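PDB 2J0W: lysine-sensitive aspartokinase 3 from Escherichia coli, which catalyses the ATP-dependent phosphorylation of L-aspartate to 4-phospho-L-aspartate, the first step of lysine biosynthesis, under feedback inhibition by lysine. Local coordinates for residues V145-I159 with T194-L208. Sequence-based numbering, arbitrary orientation.
Sequences VMRTNDRFGRAEPDI and TTLGRGGSDYTAALL. With ASP (aspartic acid), chain B.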
ATOM      1  N   VAL A 145      16.487 -24.688  26.786  1.00 46.94           N
ATOM      2  CA  VAL A 145      16.500 -24.865  25.347  1.00 44.71           C
ATOM      3  C   VAL A 145      16.008 -23.718  24.488  1.00 45.10           C
ATOM      4  O   VAL A 145      16.592 -23.444  23.438  1.00 49.87           O
ATOM      5  CB  VAL A 145      15.723 -26.115  24.971  1.00 48.53           C
ATOM      6  CG1 VAL A 145      15.157 -25.977  23.574  1.00 46.62           C
ATOM      7  CG2 VAL A 145      16.656 -27.324  25.057  1.00 47.53           C
ATOM      8  N   MET A 146      14.943 -23.050  24.922  1.00 44.29           N
ATOM      9  CA  MET A 146      14.348 -21.943  24.167  1.00 41.29           C
ATOM     10  C   MET A 146      15.158 -20.653  24.202  1.00 39.94           C
ATOM     11  O   MET A 146      14.785 -19.710  24.900  1.00 42.98           O
ATOM     12  CB  MET A 146      12.943 -21.672  24.719  1.00 51.57           C
ATOM     13  CG  MET A 146      12.139 -20.637  23.966  1.00 52.92           C
ATOM     14  SD  MET A 146      11.835 -21.159  22.275  1.00 53.24           S
ATOM     15  CE  MET A 146      10.658 -22.422  22.546  1.00 53.43           C
ATOM     16  N   ARG A 147      16.260 -20.601  23.452  1.00 39.51           N
ATOM     17  CA  ARG A 147      17.097 -19.401  23.411  1.00 34.28           C
ATOM     18  C   ARG A 147      16.471 -18.337  22.537  1.00 37.54           C
ATOM     19  O   ARG A 147      16.021 -18.631  21.428  1.00 42.84           O
ATOM     20  CB  ARG A 147      18.470 -19.709  22.846  1.00 33.94           C
ATOM     21  CG  ARG A 147      19.441 -18.539  22.978  1.00 38.46           C
ATOM     22  CD  ARG A 147      20.418 -18.829  24.091  1.00 51.73           C
ATOM     23  NE  ARG A 147      19.708 -19.310  25.273  1.00 64.85           N
ATOM     24  CZ  ARG A 147      20.239 -20.127  26.176  1.00 68.42           C
ATOM     25  NH1 ARG A 147      21.491 -20.552  26.029  1.00 63.85           N
ATOM     26  NH2 ARG A 147      19.519 -20.524  27.218  1.00 62.48           N
ATOM     27  N   THR A 148      16.450 -17.093  23.018  1.00 38.41           N
ATOM     28  CA  THR A 148      15.878 -15.992  22.238  1.00 34.16           C
ATOM     29  C   THR A 148      16.808 -14.795  22.307  1.00 29.35           C
ATOM     30  O   THR A 148      17.818 -14.833  22.978  1.00 32.01           O
ATOM     31  CB  THR A 148      14.488 -15.553  22.787  1.00 43.07           C
ATOM     32  OG1 THR A 148      14.655 -14.819  24.013  1.00 40.08           O
ATOM     33  CG2 THR A 148      13.609 -16.774  23.049  1.00 34.40           C
ATOM     34  N   ASN A 149      16.468 -13.733  21.597  1.00 32.21           N
ATOM     35  CA  ASN A 149      17.263 -12.523  21.633  1.00 37.43           C
ATOM     36  C   ASN A 149      16.953 -11.841  22.968  1.00 42.31           C
ATOM     37  O   ASN A 149      16.333 -12.435  23.848  1.00 39.59           O
ATOM     38  CB  ASN A 149      16.851 -11.591  20.497  1.00 40.50           C
ATOM     39  CG  ASN A 149      15.364 -11.328  20.488  1.00 47.23           C
ATOM     40  OD1 ASN A 149      14.697 -11.428  21.518  1.00 61.89           O
ATOM     41  ND2 ASN A 149      14.834 -10.979  19.326  1.00 53.57           N
ATOM     42  N   ASP A 150      17.344 -10.575  23.088  1.00 47.18           N
ATOM     43  CA  ASP A 150      17.127  -9.809  24.310  1.00 49.14           C
ATOM     44  C   ASP A 150      15.945  -8.848  24.234  1.00 49.85           C
ATOM     45  O   ASP A 150      15.825  -7.942  25.070  1.00 52.63           O
ATOM     46  CB  ASP A 150      18.398  -9.034  24.664  1.00 50.43           C
ATOM     47  CG  ASP A 150      18.795  -8.035  23.589  1.00 55.19           C
ATOM     48  OD1 ASP A 150      19.990  -7.660  23.545  1.00 68.96           O
ATOM     49  OD2 ASP A 150      17.919  -7.616  22.796  1.00 44.62           O
ATOM     50  N   ARG A 151      15.082  -9.035  23.236  1.00 46.31           N
ATOM     51  CA  ARG A 151      13.904  -8.181  23.078  1.00 45.80           C
ATOM     52  C   ARG A 151      12.827  -8.632  24.072  1.00 47.84           C
ATOM     53  O   ARG A 151      11.962  -9.437  23.721  1.00 47.35           O
ATOM     54  CB  ARG A 151      13.350  -8.289  21.653  1.00 44.20           C
ATOM     55  CG  ARG A 151      12.171  -7.360  21.421  1.00 52.87           C
ATOM     56  CD  ARG A 151      11.718  -7.346  19.988  1.00 78.37           C
ATOM     57  NE  ARG A 151      10.735  -6.290  19.746  1.00106.12           N
ATOM     58  CZ  ARG A 151      10.930  -4.999  20.016  1.00121.84           C
ATOM     59  NH1 ARG A 151      12.073  -4.586  20.549  1.00131.22           N
ATOM     60  NH2 ARG A 151       9.984  -4.112  19.735  1.00125.76           N
ATOM     61  N   PHE A 152      12.869  -8.117  25.302  1.00 45.42           N
ATOM     62  CA  PHE A 152      11.903  -8.534  26.320  1.00 45.17           C
ATOM     63  C   PHE A 152      10.456  -8.121  26.037  1.00 44.63           C
ATOM     64  O   PHE A 152      10.199  -7.038  25.520  1.00 38.70           O
ATOM     65  CB  PHE A 152      12.323  -8.022  27.699  1.00 46.29           C
ATOM     66  CG  PHE A 152      13.663  -8.530  28.155  1.00 45.56           C
ATOM     67  CD1 PHE A 152      14.829  -7.806  27.891  1.00 37.86           C
ATOM     68  CD2 PHE A 152      13.762  -9.732  28.851  1.00 46.15           C
ATOM     69  CE1 PHE A 152      16.077  -8.276  28.320  1.00 45.31           C
ATOM     70  CE2 PHE A 152      15.001 -10.217  29.287  1.00 41.59           C
ATOM     71  CZ  PHE A 152      16.168  -9.490  29.022  1.00 35.36           C
ATOM     72  N   GLY A 153       9.517  -9.002  26.386  1.00 45.50           N
ATOM     73  CA  GLY A 153       8.110  -8.726  26.151  1.00 47.62           C
ATOM     74  C   GLY A 153       7.600  -9.486  24.939  1.00 45.63           C
ATOM     75  O   GLY A 153       6.424  -9.852  24.861  1.00 42.22           O
ATOM     76  N   ARG A 154       8.497  -9.706  23.983  1.00 41.76           N
ATOM     77  CA  ARG A 154       8.173 -10.438  22.774  1.00 43.24           C
ATOM     78  C   ARG A 154       9.477 -10.856  22.122  1.00 42.62           C
ATOM     79  O   ARG A 154       9.787 -10.459  21.001  1.00 43.34           O
ATOM     80  CB  ARG A 154       7.330  -9.575  21.833  1.00 38.85           C
ATOM     81  CG  ARG A 154       7.930  -8.237  21.520  1.00 53.80           C
ATOM     82  CD  ARG A 154       6.897  -7.354  20.844  1.00 67.98           C
ATOM     83  NE  ARG A 154       7.509  -6.292  20.052  1.00 72.67           N
ATOM     84  CZ  ARG A 154       6.826  -5.330  19.441  1.00 81.03           C
ATOM     85  NH1 ARG A 154       5.499  -5.287  19.536  1.00 77.89           N
ATOM     86  NH2 ARG A 154       7.472  -4.417  18.722  1.00 79.60           N
ATOM     87  N   ALA A 155      10.242 -11.653  22.861  1.00 43.38           N
ATOM     88  CA  ALA A 155      11.532 -12.148  22.409  1.00 46.98           C
ATOM     89  C   ALA A 155      11.369 -13.000  21.165  1.00 51.19           C
ATOM     90  O   ALA A 155      10.352 -13.646  20.975  1.00 52.76           O
ATOM     91  CB  ALA A 155      12.195 -12.965  23.514  1.00 48.01           C
ATOM     92  N   GLU A 156      12.384 -13.001  20.317  1.00 55.60           N
ATOM     93  CA  GLU A 156      12.337 -13.770  19.089  1.00 59.11           C
ATOM     94  C   GLU A 156      13.285 -14.960  19.185  1.00 59.66           C
ATOM     95  O   GLU A 156      14.468 -14.809  19.509  1.00 58.82           O
ATOM     96  CB  GLU A 156      12.723 -12.883  17.917  1.00 64.93           C
ATOM     97  CG  GLU A 156      11.798 -11.692  17.742  1.00 79.21           C
ATOM     98  CD  GLU A 156      12.413 -10.605  16.880  1.00 87.29           C
ATOM     99  OE1 GLU A 156      13.119 -10.960  15.908  1.00 89.45           O
ATOM    100  OE2 GLU A 156      12.182  -9.405  17.167  1.00 85.86           O
ATOM    101  N   PRO A 157      12.768 -16.164  18.900  1.00 55.35           N
ATOM    102  CA  PRO A 157      13.531 -17.414  18.950  1.00 53.78           C
ATOM    103  C   PRO A 157      14.708 -17.542  18.004  1.00 50.51           C
ATOM    104  O   PRO A 157      14.639 -17.123  16.862  1.00 47.83           O
ATOM    105  CB  PRO A 157      12.466 -18.483  18.688  1.00 52.66           C
ATOM    106  CG  PRO A 157      11.472 -17.768  17.831  1.00 58.10           C
ATOM    107  CD  PRO A 157      11.372 -16.413  18.497  1.00 47.34           C
ATOM    108  N   ASP A 158      15.794 -18.117  18.515  1.00 51.98           N
ATOM    109  CA  ASP A 158      16.998 -18.384  17.730  1.00 54.63           C
ATOM    110  C   ASP A 158      16.872 -19.863  17.299  1.00 52.79           C
ATOM    111  O   ASP A 158      17.256 -20.778  18.045  1.00 47.62           O
ATOM    112  CB  ASP A 158      18.262 -18.185  18.593  1.00 56.14           C
ATOM    113  CG  ASP A 158      19.556 -18.549  17.852  1.00 59.59           C
ATOM    114  OD1 ASP A 158      19.664 -19.690  17.340  1.00 60.67           O
ATOM    115  OD2 ASP A 158      20.469 -17.698  17.784  1.00 59.63           O
ATOM    116  N   ILE A 159      16.323 -20.086  16.105  1.00 52.59           N
ATOM    117  CA  ILE A 159      16.120 -21.444  15.584  1.00 54.91           C
ATOM    118  C   ILE A 159      17.298 -22.421  15.629  1.00 55.01           C
ATOM    119  O   ILE A 159      17.126 -23.581  16.030  1.00 54.51           O
ATOM    120  CB  ILE A 159      15.602 -21.410  14.148  1.00 55.38           C
ATOM    121  CG1 ILE A 159      14.462 -20.397  14.052  1.00 57.32           C
ATOM    122  CG2 ILE A 159      15.095 -22.799  13.755  1.00 53.17           C
ATOM    123  CD1 ILE A 159      13.398 -20.565  15.127  1.00 55.08           C
ATOM    124  N   THR A 194      13.101 -14.433  29.320  1.00 44.77           N
ATOM    125  CA  THR A 194      12.330 -13.697  28.315  1.00 40.96           C
ATOM    126  C   THR A 194      10.999 -14.387  28.089  1.00 37.60           C
ATOM    127  O   THR A 194      10.797 -15.518  28.534  1.00 40.96           O
ATOM    128  CB  THR A 194      13.047 -13.689  26.971  1.00 40.45           C
ATOM    129  OG1 THR A 194      13.290 -15.048  26.569  1.00 34.28           O
ATOM    130  CG2 THR A 194      14.371 -12.923  27.071  1.00 32.83           C
ATOM    131  N   THR A 195      10.089 -13.707  27.402  1.00 33.88           N
ATOM    132  CA  THR A 195       8.797 -14.304  27.061  1.00 38.40           C
ATOM    133  C   THR A 195       8.598 -14.026  25.574  1.00 42.90           C
ATOM    134  O   THR A 195       9.162 -13.062  25.051  1.00 44.50           O
ATOM    135  CB  THR A 195       7.637 -13.693  27.854  1.00 37.29           C
ATOM    136  OG1 THR A 195       7.510 -12.292  27.549  1.00 31.67           O
ATOM    137  CG2 THR A 195       7.872 -13.882  29.333  1.00 34.44           C
ATOM    138  N   LEU A 196       7.819 -14.862  24.892  1.00 42.46           N
ATOM    139  CA  LEU A 196       7.591 -14.699  23.451  1.00 38.86           C
ATOM    140  C   LEU A 196       6.434 -13.754  23.100  1.00 39.16           C
ATOM    141  O   LEU A 196       6.186 -13.489  21.925  1.00 40.88           O
ATOM    142  CB  LEU A 196       7.337 -16.067  22.816  1.00 32.29           C
ATOM    143  CG  LEU A 196       8.423 -17.096  23.145  1.00 41.99           C
ATOM    144  CD1 LEU A 196       7.869 -18.510  23.013  1.00 33.72           C
ATOM    145  CD2 LEU A 196       9.642 -16.876  22.238  1.00 30.94           C
ATOM    146  N   GLY A 197       5.737 -13.233  24.107  1.00 33.84           N
ATOM    147  CA  GLY A 197       4.621 -12.347  23.819  1.00 33.33           C
ATOM    148  C   GLY A 197       3.320 -13.078  24.095  1.00 39.80           C
ATOM    149  O   GLY A 197       3.268 -14.306  23.971  1.00 36.36           O
ATOM    150  N   ARG A 198       2.274 -12.338  24.470  1.00 40.37           N
ATOM    151  CA  ARG A 198       0.985 -12.943  24.790  1.00 39.31           C
ATOM    152  C   ARG A 198       0.597 -14.047  23.805  1.00 45.65           C
ATOM    153  O   ARG A 198       0.804 -13.909  22.596  1.00 49.82           O
ATOM    154  CB  ARG A 198      -0.108 -11.875  24.810  1.00 32.70           C
ATOM    155  CG  ARG A 198       0.149 -10.724  25.778  1.00 42.56           C
ATOM    156  CD  ARG A 198       0.587 -11.218  27.155  1.00 45.81           C
ATOM    157  NE  ARG A 198      -0.410 -12.071  27.801  1.00 44.73           N
ATOM    158  CZ  ARG A 198      -1.310 -11.648  28.687  1.00 49.23           C
ATOM    159  NH1 ARG A 198      -1.345 -10.368  29.043  1.00 57.55           N
ATOM    160  NH2 ARG A 198      -2.178 -12.508  29.219  1.00 41.39           N
ATOM    161  N   GLY A 199       0.041 -15.142  24.327  1.00 43.10           N
ATOM    162  CA  GLY A 199      -0.376 -16.241  23.477  1.00 39.59           C
ATOM    163  C   GLY A 199       0.777 -17.057  22.938  1.00 41.03           C
ATOM    164  O   GLY A 199       0.592 -17.983  22.147  1.00 42.78           O
ATOM    165  N   GLY A 200       1.972 -16.712  23.391  1.00 42.02           N
ATOM    166  CA  GLY A 200       3.183 -17.373  22.947  1.00 42.85           C
ATOM    167  C   GLY A 200       3.297 -18.849  23.244  1.00 45.03           C
ATOM    168  O   GLY A 200       4.194 -19.523  22.716  1.00 48.46           O
ATOM    169  N   SER A 201       2.422 -19.373  24.087  1.00 41.07           N
ATOM    170  CA  SER A 201       2.513 -20.799  24.367  1.00 44.49           C
ATOM    171  C   SER A 201       2.234 -21.629  23.110  1.00 42.12           C
ATOM    172  O   SER A 201       2.693 -22.764  23.019  1.00 38.49           O
ATOM    173  CB  SER A 201       1.552 -21.206  25.490  1.00 43.45           C
ATOM    174  OG  SER A 201       2.002 -20.712  26.742  1.00 52.83           O
ATOM    175  N   ASP A 202       1.483 -21.069  22.151  1.00 41.07           N
ATOM    176  CA  ASP A 202       1.181 -21.784  20.903  1.00 44.21           C
ATOM    177  C   ASP A 202       2.466 -21.863  20.119  1.00 45.88           C
ATOM    178  O   ASP A 202       2.851 -22.914  19.582  1.00 44.61           O
ATOM    179  CB  ASP A 202       0.168 -21.037  20.027  1.00 38.98           C
ATOM    180  CG  ASP A 202      -1.222 -21.038  20.604  1.00 45.52           C
ATOM    181  OD1 ASP A 202      -1.650 -22.098  21.131  1.00 41.35           O
ATOM    182  OD2 ASP A 202      -1.889 -19.977  20.510  1.00 40.77           O
ATOM    183  N   TYR A 203       3.120 -20.715  20.058  1.00 45.63           N
ATOM    184  CA  TYR A 203       4.359 -20.588  19.333  1.00 49.44           C
ATOM    185  C   TYR A 203       5.373 -21.595  19.869  1.00 51.90           C
ATOM    186  O   TYR A 203       6.022 -22.305  19.096  1.00 55.76           O
ATOM    187  CB  TYR A 203       4.861 -19.149  19.463  1.00 49.65           C
ATOM    188  CG  TYR A 203       5.965 -18.779  18.509  1.00 54.53           C
ATOM    189  CD1 TYR A 203       6.195 -19.520  17.349  1.00 52.87           C
ATOM    190  CD2 TYR A 203       6.773 -17.668  18.753  1.00 54.20           C
ATOM    191  CE1 TYR A 203       7.201 -19.161  16.461  1.00 55.34           C
ATOM    192  CE2 TYR A 203       7.778 -17.301  17.871  1.00 48.00           C
ATOM    193  CZ  TYR A 203       7.986 -18.047  16.727  1.00 53.49           C
ATOM    194  OH  TYR A 203       8.953 -17.659  15.832  1.00 49.00           O
ATOM    195  N   THR A 204       5.488 -21.686  21.189  1.00 49.85           N
ATOM    196  CA  THR A 204       6.436 -22.614  21.789  1.00 44.38           C
ATOM    197  C   THR A 204       6.175 -24.044  21.334  1.00 41.19           C
ATOM    198  O   THR A 204       7.102 -24.813  21.086  1.00 38.02           O
ATOM    199  CB  THR A 204       6.357 -22.584  23.329  1.00 40.16           C
ATOM    200  OG1 THR A 204       6.669 -21.270  23.798  1.00 54.76           O
ATOM    201  CG2 THR A 204       7.341 -23.578  23.929  1.00 27.60           C
ATOM    202  N   ALA A 205       4.906 -24.403  21.236  1.00 41.44           N
ATOM    203  CA  ALA A 205       4.555 -25.757  20.848  1.00 44.40           C
ATOM    204  C   ALA A 205       5.015 -26.063  19.439  1.00 45.00           C
ATOM    205  O   ALA A 205       5.561 -27.127  19.187  1.00 45.77           O
ATOM    206  CB  ALA A 205       3.061 -25.966  20.975  1.00 46.53           C
ATOM    207  N   ALA A 206       4.791 -25.136  18.518  1.00 47.25           N
ATOM    208  CA  ALA A 206       5.223 -25.332  17.141  1.00 49.48           C
ATOM    209  C   ALA A 206       6.751 -25.365  17.063  1.00 53.63           C
ATOM    210  O   ALA A 206       7.321 -26.180  16.339  1.00 58.49           O
ATOM    211  CB  ALA A 206       4.686 -24.216  16.264  1.00 48.09           C
ATOM    212  N   LEU A 207       7.406 -24.487  17.823  1.00 53.86           N
ATOM    213  CA  LEU A 207       8.869 -24.381  17.827  1.00 55.10           C
ATOM    214  C   LEU A 207       9.610 -25.654  18.210  1.00 55.89           C
ATOM    215  O   LEU A 207      10.534 -26.084  17.509  1.00 55.62           O
ATOM    216  CB  LEU A 207       9.313 -23.240  18.756  1.00 51.34           C
ATOM    217  CG  LEU A 207       8.867 -21.831  18.342  1.00 47.09           C
ATOM    218  CD1 LEU A 207       8.992 -20.881  19.525  1.00 48.50           C
ATOM    219  CD2 LEU A 207       9.687 -21.348  17.152  1.00 39.27           C
ATOM    220  N   LEU A 208       9.213 -26.244  19.333  1.00 55.28           N
ATOM    221  CA  LEU A 208       9.840 -27.466  19.829  1.00 56.01           C
ATOM    222  C   LEU A 208       9.479 -28.663  18.945  1.00 55.61           C
ATOM    223  O   LEU A 208      10.228 -29.645  18.862  1.00 50.44           O
ATOM    224  CB  LEU A 208       9.399 -27.716  21.275  1.00 50.67           C
ATOM    225  CG  LEU A 208       9.710 -26.580  22.257  1.00 47.50           C
ATOM    226  CD1 LEU A 208       8.674 -26.544  23.364  1.00 41.11           C
ATOM    227  CD2 LEU A 208      11.091 -26.773  22.821  1.00 28.68           C
TER
HETATM  228  N   ASP B 502       0.581 -17.496  29.529  1.00 42.44           N
HETATM  229  CA  ASP B 502       0.742 -16.516  28.458  1.00 41.90           C
HETATM  230  C   ASP B 502      -0.537 -15.651  28.451  1.00 39.52           C
HETATM  231  O   ASP B 502      -1.351 -15.789  29.396  1.00 41.29           O
HETATM  232  CB  ASP B 502       1.004 -17.255  27.109  1.00 43.10           C
HETATM  233  CG  ASP B 502      -0.159 -18.088  26.526  1.00 49.88           C
HETATM  234  OD1 ASP B 502      -1.258 -18.119  27.164  1.00 40.29           O
HETATM  235  OD2 ASP B 502       0.019 -18.722  25.424  1.00 53.01           O
HETATM  236  OXT ASP B 502      -0.731 -14.859  27.466  1.00 42.23           O
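Ala155 and Thr195 make the one backbone hydrogen bond between the loop 145-159 and the segment 194-208: Ala155 N lies 2.8 Å from Thr195 O, in the carbonyl plane, with an N-H...O angle of 156°. Close by, Gly197 CA approaches Gly153 O to 3.2 Å in a CA-H...O contact.

Two threonines supply the polar side-chain link. Their side chains lie alongside one another, pointing opposite ways. Thr194 OG1 donates a hydrogen bond to Thr148 OG1 at 2.9 Å, and Thr148 OG1 in turn donates to a lone pair of Asn149 O, a chain of two hydrogen bonds that ties the segment 194-208 to the loop backbone. With the Thr148 hydroxyl set between its backbone N and carbonyl carbon (chi1 74°), its methyl stays beside the N and meets Leu196 CD2. A valine here would probably break this chain, leaving the Thr194 hydroxyl without its acceptor and Asn149 O without this donor. Asn149 OD1 braces the loop by accepting Arg151 N in an Asx turn and Glu156 N from the opposite face of its plane.

Apolar packing completes the seam. Met146, bent at chi2 and chi3, brings its CE against Thr204 CG2 and Leu207 CD1, both at 3.8 Å. Pro157 CG packs 3.7 Å from Tyr203 CZ; within the helix, Leu207 CD1 lies over the centre of one face of that ring.

The contact thus exemplifies an irregular loop held to a strand and helix by one backbone bond, paired hydroxyls and apolar packing. Its partners Gly197, Tyr203 and Thr204 flank the aspartate-binding residues of the amino acid kinase fold: in the type II turn Gly197-Gly200, Arg198 NE and Gly199 N bond the ligand's OXT, and Ser201 N, in the helix that follows, bonds OD2.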